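PDB 4DZH: amidohydrolase from Xanthomonas campestris pv. campestris, which probably deaminates 5'-methylthioadenosine or related adenosine derivatives by hydrolysis, as a zinc-binding amidohydrolase of the ATZ/TRZ family. Local coordinates for residues A[114-119]-A[439-444]; A[134-139]-A[148-153]; A[410-415]-A[420-425]. All coordinates share one frame; numbering follows the deposited sequence.

Interaction 1: residues A[114-119]-A[439-444]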
# COMPACT_ATOMS: atom_id res chain seq x y z
N PRO A 114 -6.18 31.72 -3.37
CA PRO A 114 -6.81 31.29 -2.11
C PRO A 114 -7.91 30.25 -2.25
O PRO A 114 -8.06 29.40 -1.37
CB PRO A 114 -7.43 32.59 -1.55
CG PRO A 114 -6.74 33.67 -2.24
CD PRO A 114 -6.24 33.18 -3.57
N GLU A 115 -8.68 30.28 -3.34
CA GLU A 115 -9.76 29.32 -3.51
C GLU A 115 -9.20 27.92 -3.72
O GLU A 115 -9.67 26.95 -3.11
CB GLU A 115 -10.66 29.69 -4.69
CG GLU A 115 -11.43 30.98 -4.49
CD GLU A 115 -12.51 30.86 -3.45
OE1 GLU A 115 -13.27 29.86 -3.46
OE2 GLU A 115 -12.62 31.79 -2.61
N PHE A 116 -8.21 27.82 -4.60
CA PHE A 116 -7.61 26.53 -4.91
C PHE A 116 -7.01 25.93 -3.63
O PHE A 116 -7.19 24.74 -3.31
CB PHE A 116 -6.54 26.73 -5.98
CG PHE A 116 -5.72 25.47 -6.27
CD1 PHE A 116 -6.21 24.47 -7.10
CD2 PHE A 116 -4.47 25.31 -5.68
CE1 PHE A 116 -5.46 23.32 -7.36
CE2 PHE A 116 -3.70 24.15 -5.95
CZ PHE A 116 -4.20 23.17 -6.78
N VAL A 117 -6.29 26.76 -2.89
CA VAL A 117 -5.66 26.27 -1.68
C VAL A 117 -6.69 25.88 -0.63
O VAL A 117 -6.55 24.86 0.04
CB VAL A 117 -4.65 27.29 -1.19
CG1 VAL A 117 -4.17 26.96 0.21
CG2 VAL A 117 -3.50 27.36 -2.16
N ALA A 118 -7.74 26.68 -0.48
CA ALA A 118 -8.76 26.30 0.48
C ALA A 118 -9.47 24.99 0.10
O ALA A 118 -9.71 24.15 0.97
CB ALA A 118 -9.78 27.43 0.70
N ASP A 119 -9.84 24.84 -1.18
CA ASP A 119 -10.61 23.68 -1.59
C ASP A 119 -9.72 22.41 -1.49
O ASP A 119 -10.20 21.36 -1.01
CB ASP A 119 -11.11 23.84 -3.02
CG ASP A 119 -12.24 24.88 -3.14
OD1 ASP A 119 -12.76 25.34 -2.10
OD2 ASP A 119 -12.58 25.22 -4.30
N ARG A 439 -14.53 17.80 -9.09
CA ARG A 439 -14.84 17.73 -10.52
C ARG A 439 -14.75 19.09 -11.24
O ARG A 439 -14.29 19.14 -12.40
CB ARG A 439 -16.20 17.13 -10.70
CG ARG A 439 -16.31 15.87 -9.91
CD ARG A 439 -17.59 15.12 -10.18
NE ARG A 439 -17.36 13.68 -10.10
CZ ARG A 439 -18.25 12.81 -9.62
NH1 ARG A 439 -19.41 13.24 -9.14
NH2 ARG A 439 -17.98 11.51 -9.60
N GLN A 440 -15.15 20.18 -10.57
CA GLN A 440 -14.93 21.50 -11.13
C GLN A 440 -13.48 21.74 -11.40
O GLN A 440 -13.09 22.16 -12.48
CB GLN A 440 -15.41 22.62 -10.18
CG GLN A 440 -14.97 24.02 -10.73
CD GLN A 440 -15.15 25.14 -9.74
OE1 GLN A 440 -14.32 25.33 -8.83
NE2 GLN A 440 -16.23 25.88 -9.89
N TRP A 441 -12.65 21.49 -10.38
CA TRP A 441 -11.23 21.72 -10.52
C TRP A 441 -10.61 20.84 -11.61
O TRP A 441 -9.66 21.26 -12.30
CB TRP A 441 -10.54 21.49 -9.18
CG TRP A 441 -10.70 22.69 -8.29
CD1 TRP A 441 -11.45 22.81 -7.15
CD2 TRP A 441 -10.11 23.96 -8.53
NE1 TRP A 441 -11.34 24.10 -6.65
CE2 TRP A 441 -10.51 24.81 -7.48
CE3 TRP A 441 -9.27 24.46 -9.53
CZ2 TRP A 441 -10.10 26.13 -7.41
CZ3 TRP A 441 -8.85 25.77 -9.46
CH2 TRP A 441 -9.27 26.60 -8.40
N ARG A 442 -11.15 19.64 -11.75
CA ARG A 442 -10.70 18.71 -12.78
C ARG A 442 -10.88 19.34 -14.16
O ARG A 442 -9.95 19.37 -14.97
CB ARG A 442 -11.50 17.41 -12.68
CG ARG A 442 -10.79 16.19 -13.26
CD ARG A 442 -10.98 16.18 -14.74
NE ARG A 442 -12.40 16.26 -15.05
CZ ARG A 442 -13.21 15.20 -15.05
NH1 ARG A 442 -14.49 15.34 -15.36
NH2 ARG A 442 -12.71 14.00 -14.76
N ASP A 443 -12.05 19.92 -14.38
CA ASP A 443 -12.34 20.65 -15.64
C ASP A 443 -11.47 21.90 -15.91
O ASP A 443 -11.04 22.15 -17.05
CB ASP A 443 -13.81 21.03 -15.68
CG ASP A 443 -14.74 19.82 -15.70
OD1 ASP A 443 -14.33 18.69 -16.11
OD2 ASP A 443 -15.90 20.00 -15.30
N ARG A 444 -11.21 22.68 -14.86
CA ARG A 444 -10.38 23.87 -14.99
C ARG A 444 -8.98 23.53 -15.37
O ARG A 444 -8.39 24.17 -16.25
CB ARG A 444 -10.34 24.63 -13.66
CG ARG A 444 -11.61 25.31 -13.36
CD ARG A 444 -11.44 26.22 -12.19
NE ARG A 444 -12.63 27.04 -12.00
CZ ARG A 444 -12.84 27.79 -10.93
NH1 ARG A 444 -11.92 27.84 -9.96
NH2 ARG A 444 -13.95 28.48 -10.82
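Trp441 reaches from the C-terminal helix 431-447 to Phe116 and Asp119 at the start of helix 114-130, and is held there by its N-H and by one ring face. The helix segments stand well apart, their axes 12.0 Å at closest approach and nearer to antiparallel than to perpendicular, so a large side chain has to span the interval. Trp441 does so with CG anti to its carbonyl carbon (chi1 -80°), which directs the indole at the first turn of the other helix. Its NE1 gives a nearly linear hydrogen bond to Asp119 OD2, 2.9 Å long with 176° at the hydrogen. The acceptor lies in the indole plane and offers the anti lone pair of OD2, while the carboxylate is steeply turned from the ring. Asn437, one turn earlier on the tryptophan's own helix, also bonds to OD2 through ND2, so that a single oxygen ties down two residues of helix 431-447.

Phe116 supplies the apolar half. With CG anti to the backbone N, its ring presents an edge to the tryptophan face: an edge-to-face (T-shaped) pair, centroids of the phenyl and the six-membered indole ring 5.2 Å apart and planes at 78°. CD1 is the edge atom over that face, 3.8 Å from Trp441 CZ3. Nearer the backbone, Phe116 CB packs on Trp441 CH2 at 3.7 Å. On the opposite indole face Arg444 comes in edge-on, its NH1 3.3 Å above the plane of Trp441 near the rim, with Gln440 OE1 beside it on the same face. Leu86 and Val111 touch both aromatic side chains. The whole is helix-helix packing bridged by a tryptophan, which joins the C-terminal helix to an outer helix of the TIM barrel.

Interaction 2: residues A[134-139]-A[148-153]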
# COMPACT_ATOMS: atom_id res chain seq x y z
N THR A 134 -4.42 12.81 11.87
CA THR A 134 -5.00 13.88 12.68
C THR A 134 -4.14 15.16 12.77
O THR A 134 -4.57 16.19 13.36
CB THR A 134 -5.24 13.42 14.15
OG1 THR A 134 -4.03 12.84 14.68
CG2 THR A 134 -6.33 12.37 14.19
N CYS A 135 -2.96 15.11 12.16
CA CYS A 135 -2.02 16.23 12.21
C CYS A 135 -1.16 16.22 10.94
O CYS A 135 -0.80 15.14 10.46
CB CYS A 135 -1.12 16.04 13.43
SG CYS A 135 -0.03 17.46 13.83
N VAL A 136 -0.82 17.43 10.44
CA VAL A 136 0.05 17.52 9.28
C VAL A 136 1.14 18.52 9.52
O VAL A 136 1.01 19.40 10.40
CB VAL A 136 -0.70 18.01 8.01
CG1 VAL A 136 -1.58 16.94 7.53
CG2 VAL A 136 -1.48 19.32 8.27
N ASN A 137 2.20 18.35 8.72
CA ASN A 137 3.28 19.33 8.61
C ASN A 137 3.14 19.85 7.19
O ASN A 137 3.69 19.26 6.23
CB ASN A 137 4.61 18.63 8.76
CG ASN A 137 5.78 19.60 8.81
OD1 ASN A 137 5.62 20.79 9.11
ND2 ASN A 137 6.96 19.07 8.61
N GLU A 138 2.40 20.97 7.06
CA GLU A 138 1.98 21.50 5.76
C GLU A 138 3.04 22.41 5.14
O GLU A 138 3.71 23.19 5.82
CB GLU A 138 0.70 22.34 5.97
CG GLU A 138 0.04 22.76 4.66
CD GLU A 138 -0.35 21.58 3.76
OE1 GLU A 138 -0.95 20.53 4.21
OE2 GLU A 138 -0.12 21.72 2.56
N ASN A 139 3.17 22.32 3.81
CA ASN A 139 4.19 23.11 3.13
C ASN A 139 3.60 23.61 1.81
O ASN A 139 3.67 22.92 0.80
CB ASN A 139 5.39 22.17 2.92
CG ASN A 139 6.61 22.84 2.35
OD1 ASN A 139 6.52 23.86 1.71
ND2 ASN A 139 7.78 22.21 2.54
N ALA A 148 -6.19 28.92 8.48
CA ALA A 148 -7.60 29.21 8.77
C ALA A 148 -8.47 27.98 8.50
O ALA A 148 -9.37 27.65 9.31
CB ALA A 148 -8.08 30.40 7.96
N VAL A 149 -8.22 27.31 7.36
CA VAL A 149 -8.97 26.11 7.00
C VAL A 149 -8.78 24.98 7.98
O VAL A 149 -9.75 24.42 8.45
CB VAL A 149 -8.65 25.62 5.58
CG1 VAL A 149 -9.30 24.28 5.31
CG2 VAL A 149 -9.11 26.64 4.57
N TYR A 150 -7.53 24.68 8.35
CA TYR A 150 -7.30 23.67 9.37
C TYR A 150 -8.01 24.03 10.71
O TYR A 150 -8.64 23.17 11.31
CB TYR A 150 -5.80 23.46 9.60
CG TYR A 150 -5.13 22.69 8.46
CD1 TYR A 150 -5.55 21.43 8.06
CD2 TYR A 150 -4.02 23.24 7.82
CE1 TYR A 150 -4.91 20.74 7.04
CE2 TYR A 150 -3.38 22.52 6.80
CZ TYR A 150 -3.84 21.30 6.43
OH TYR A 150 -3.24 20.56 5.42
N LYS A 151 -7.88 25.30 11.14
CA LYS A 151 -8.44 25.76 12.41
C LYS A 151 -9.95 25.58 12.34
O LYS A 151 -10.55 25.04 13.26
CB LYS A 151 -8.09 27.21 12.65
CG LYS A 151 -8.65 27.74 13.98
CD LYS A 151 -8.11 26.93 15.15
CE LYS A 151 -8.63 27.49 16.52
NZ LYS A 151 -7.76 27.11 17.66
N GLN A 152 -10.57 26.00 11.24
CA GLN A 152 -12.05 25.90 11.12
C GLN A 152 -12.54 24.44 11.25
O GLN A 152 -13.62 24.15 11.80
CB GLN A 152 -12.48 26.52 9.77
CG GLN A 152 -13.96 26.40 9.41
CD GLN A 152 -14.19 26.43 7.89
OE1 GLN A 152 -13.37 27.00 7.14
NE2 GLN A 152 -15.30 25.81 7.43
N HIS A 153 -11.74 23.49 10.75
CA HIS A 153 -12.13 22.10 10.81
C HIS A 153 -11.67 21.40 12.07
O HIS A 153 -11.86 20.16 12.21
CB HIS A 153 -11.59 21.33 9.58
CG HIS A 153 -12.33 21.65 8.31
ND1 HIS A 153 -12.04 22.74 7.54
CD2 HIS A 153 -13.41 21.06 7.75
CE1 HIS A 153 -12.88 22.79 6.52
NE2 HIS A 153 -13.72 21.79 6.63
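Glu138 OE1 is gripped by two hydroxyls, those of Tyr150 and Thr80. The tyrosine bond is short: Tyr150 OH donates to Glu138 OE1 across 2.6 Å. The oxygen lies at the edge of the phenol, in the ring plane, yet the hydroxyl meets the carboxylate from above, 47° out of its plane. Glu138 gets there by a bent chain: CG stands anti to the backbone N (chi1 -171°) and the fold at chi2 (58°) brings the carboxylate round to the tyrosine hydroxyl, with Glu138 CG itself 4.0 Å from Tyr150 CE2. Val136, two residues earlier, faces the same helix; the Val136 and Tyr150 side chains cross at about a right angle, with Val136 CG2 3.6 Å from Tyr150 CZ.

The contact lies within a beta-alpha-beta unit of the barrel, strand 133-139, helix 143-152 and strand 156-163, and Tyr150 spans the gap from helix to strand. Asn82 bonds twice, through its backbone N to Glu138 OE2 and through ND2 to Tyr150 OH, so the phenol oxygen donates to the glutamate while accepting from an amide. Both carboxylate oxygens of this buried side chain thus have partners, OE1 in Tyr150 and Thr80 and OE2 in Asn82. Such bonds would limit rotation of the carboxylate, whose side chain is about 5 Å from that of the zinc ligand His81.

Interaction 3: residues A[410-415]-A[420-425]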
# COMPACT_ATOMS: atom_id res chain seq x y z
N VAL A 410 -10.27 2.49 9.63
CA VAL A 410 -10.49 3.55 10.62
C VAL A 410 -11.97 3.83 10.77
O VAL A 410 -12.65 4.13 9.78
CB VAL A 410 -9.73 4.84 10.18
CG1 VAL A 410 -10.09 6.04 11.08
CG2 VAL A 410 -8.19 4.57 10.18
N THR A 411 -12.51 3.78 11.98
CA THR A 411 -13.94 4.05 12.15
C THR A 411 -14.27 5.31 12.92
O THR A 411 -15.27 5.96 12.65
CB THR A 411 -14.64 2.88 12.85
OG1 THR A 411 -14.01 2.64 14.12
CG2 THR A 411 -14.55 1.60 11.98
N ASP A 412 -13.39 5.68 13.83
CA ASP A 412 -13.62 6.89 14.63
C ASP A 412 -12.32 7.66 14.85
O ASP A 412 -11.28 7.05 15.03
CB ASP A 412 -14.26 6.54 15.98
CG ASP A 412 -15.58 5.73 15.83
OD1 ASP A 412 -16.68 6.33 15.72
OD2 ASP A 412 -15.50 4.49 15.79
N VAL A 413 -12.47 8.97 14.83
CA VAL A 413 -11.35 9.89 14.98
C VAL A 413 -11.76 11.08 15.84
O VAL A 413 -12.82 11.71 15.63
CB VAL A 413 -10.96 10.43 13.60
CG1 VAL A 413 -9.91 11.54 13.76
CG2 VAL A 413 -10.46 9.29 12.75
N TRP A 414 -10.91 11.40 16.81
CA TRP A 414 -11.07 12.60 17.63
C TRP A 414 -9.81 13.43 17.55
O TRP A 414 -8.70 12.87 17.52
CB TRP A 414 -11.25 12.24 19.10
CG TRP A 414 -12.46 11.42 19.42
CD1 TRP A 414 -13.67 11.88 19.91
CD2 TRP A 414 -12.58 10.00 19.32
NE1 TRP A 414 -14.53 10.82 20.12
CE2 TRP A 414 -13.89 9.66 19.79
CE3 TRP A 414 -11.72 8.98 18.91
CZ2 TRP A 414 -14.35 8.34 19.80
CZ3 TRP A 414 -12.20 7.65 18.93
CH2 TRP A 414 -13.49 7.36 19.38
N ILE A 415 -9.98 14.75 17.54
CA ILE A 415 -8.87 15.72 17.59
C ILE A 415 -9.18 16.67 18.74
O ILE A 415 -10.23 17.35 18.75
CB ILE A 415 -8.68 16.52 16.28
CG1 ILE A 415 -8.46 15.55 15.11
CG2 ILE A 415 -7.50 17.56 16.40
CD1 ILE A 415 -8.12 16.27 13.77
N LYS A 420 -14.47 13.86 14.97
CA LYS A 420 -14.30 14.31 13.59
C LYS A 420 -14.84 13.30 12.63
O LYS A 420 -15.31 13.67 11.54
CB LYS A 420 -12.80 14.46 13.26
CG LYS A 420 -12.03 15.21 14.33
CD LYS A 420 -12.67 16.49 14.61
CE LYS A 420 -12.86 17.34 13.39
NZ LYS A 420 -13.49 18.64 13.77
N LEU A 421 -14.72 12.04 13.00
CA LEU A 421 -15.21 10.92 12.17
C LEU A 421 -15.92 10.05 13.16
O LEU A 421 -15.34 9.66 14.18
CB LEU A 421 -14.04 10.14 11.50
CG LEU A 421 -14.51 9.07 10.48
CD1 LEU A 421 -14.86 9.76 9.16
CD2 LEU A 421 -13.46 7.99 10.33
N VAL A 422 -17.19 9.75 12.87
CA VAL A 422 -18.02 8.94 13.76
C VAL A 422 -18.65 7.83 12.92
O VAL A 422 -19.50 8.13 12.07
CB VAL A 422 -19.12 9.80 14.36
CG1 VAL A 422 -20.18 8.92 15.08
CG2 VAL A 422 -18.52 10.89 15.33
N GLN A 423 -18.26 6.58 13.19
CA GLN A 423 -18.68 5.42 12.40
C GLN A 423 -18.53 5.70 10.91
O GLN A 423 -19.51 5.57 10.13
CB GLN A 423 -20.12 4.99 12.76
CG GLN A 423 -20.25 4.42 14.21
CD GLN A 423 -21.69 4.47 14.78
OE1 GLN A 423 -22.55 5.24 14.29
NE2 GLN A 423 -21.96 3.66 15.81
N ARG A 424 -17.32 6.10 10.52
CA ARG A 424 -16.94 6.43 9.14
C ARG A 424 -17.62 7.65 8.58
O ARG A 424 -17.40 7.98 7.40
CB ARG A 424 -17.20 5.24 8.20
CG ARG A 424 -16.47 3.97 8.58
CD ARG A 424 -15.01 3.97 8.12
NE ARG A 424 -14.77 4.25 6.70
CZ ARG A 424 -13.67 4.86 6.27
NH1 ARG A 424 -12.74 5.23 7.16
NH2 ARG A 424 -13.49 5.10 4.97
N GLU A 425 -18.46 8.32 9.37
CA GLU A 425 -19.13 9.53 8.89
C GLU A 425 -18.33 10.78 9.29
O GLU A 425 -18.03 10.97 10.47
CB GLU A 425 -20.59 9.62 9.39
CG GLU A 425 -21.37 10.80 8.73
CD GLU A 425 -22.85 10.89 9.13
OE1 GLU A 425 -23.32 10.01 9.89
OE2 GLU A 425 -23.54 11.85 8.68
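Val413 and Leu421 form the antiparallel hydrogen-bonded pair of a beta hairpin, strands 410-415 and 418-422, and a classic beta bulge interrupts it, because Lys420 and Leu421 both face Val413. Here the side chains of Val413 and Leu421 pack CB to CB at 3.7 Å.

Past the paired region the chain enters a type I' turn, Val422 to Glu425. Its outer residues bond reciprocally, Val422 N to Glu425 O and Glu425 N to Val422 O, while the two central amides reach strand 410-415. Arg424 N donates to Thr411 O. Gln423 N instead finds a side chain, Asp412 OD1, at 3.0 Å, arriving 51° out of the carboxylate plane. The other oxygen, Asp412 OD2, receives Thr411 OG1 and forms a salt bridge with Arg66, so both oxygens of this buried acid are satisfied. Lys420 lays its CG against Ile415 CG1, then leads away to hydrogen-bond His153 O through NZ.

Arg424 has two conformers. In one of them its chain, bent at chi2 and chi3, folds so that its end returns to Val410 at the strand's start, where NH1, which also bonds to Arg130 O, reaches Val410 O at 2.8 Å with 157° at the hydrogen.

The bulge itself shows in the bonding of one residue: Val413 N gives its hydrogen to Leu421 O, while Val413 O accepts from Lys420 N at 2.8 Å and from Leu421 N at 3.3 Å.

How the interactions relate
Interaction 1 brings together residues more than 300 positions apart, on helix 114-130 and the last helix, 431-447, and interactions 2 and 3 come between them in that order along the chain. Centre to centre, interaction 2 lies about 18 Å from interaction 1 and about 17 Å from interaction 3. Ala118 CB meets Val149 CG2 at 4.0 Å, joining neighbouring helices of interactions 1 and 2. Strands 133-139 and 410-415 belong to the same mixed sheet, where Thr134 packs on Val413 and Ile415. Interaction 2 therefore touches both others, through helix 143-152 on one hand and strand 133-139 on the other, whereas interactions 1 and 3 do not meet, their nearest atoms about 14 Å apart.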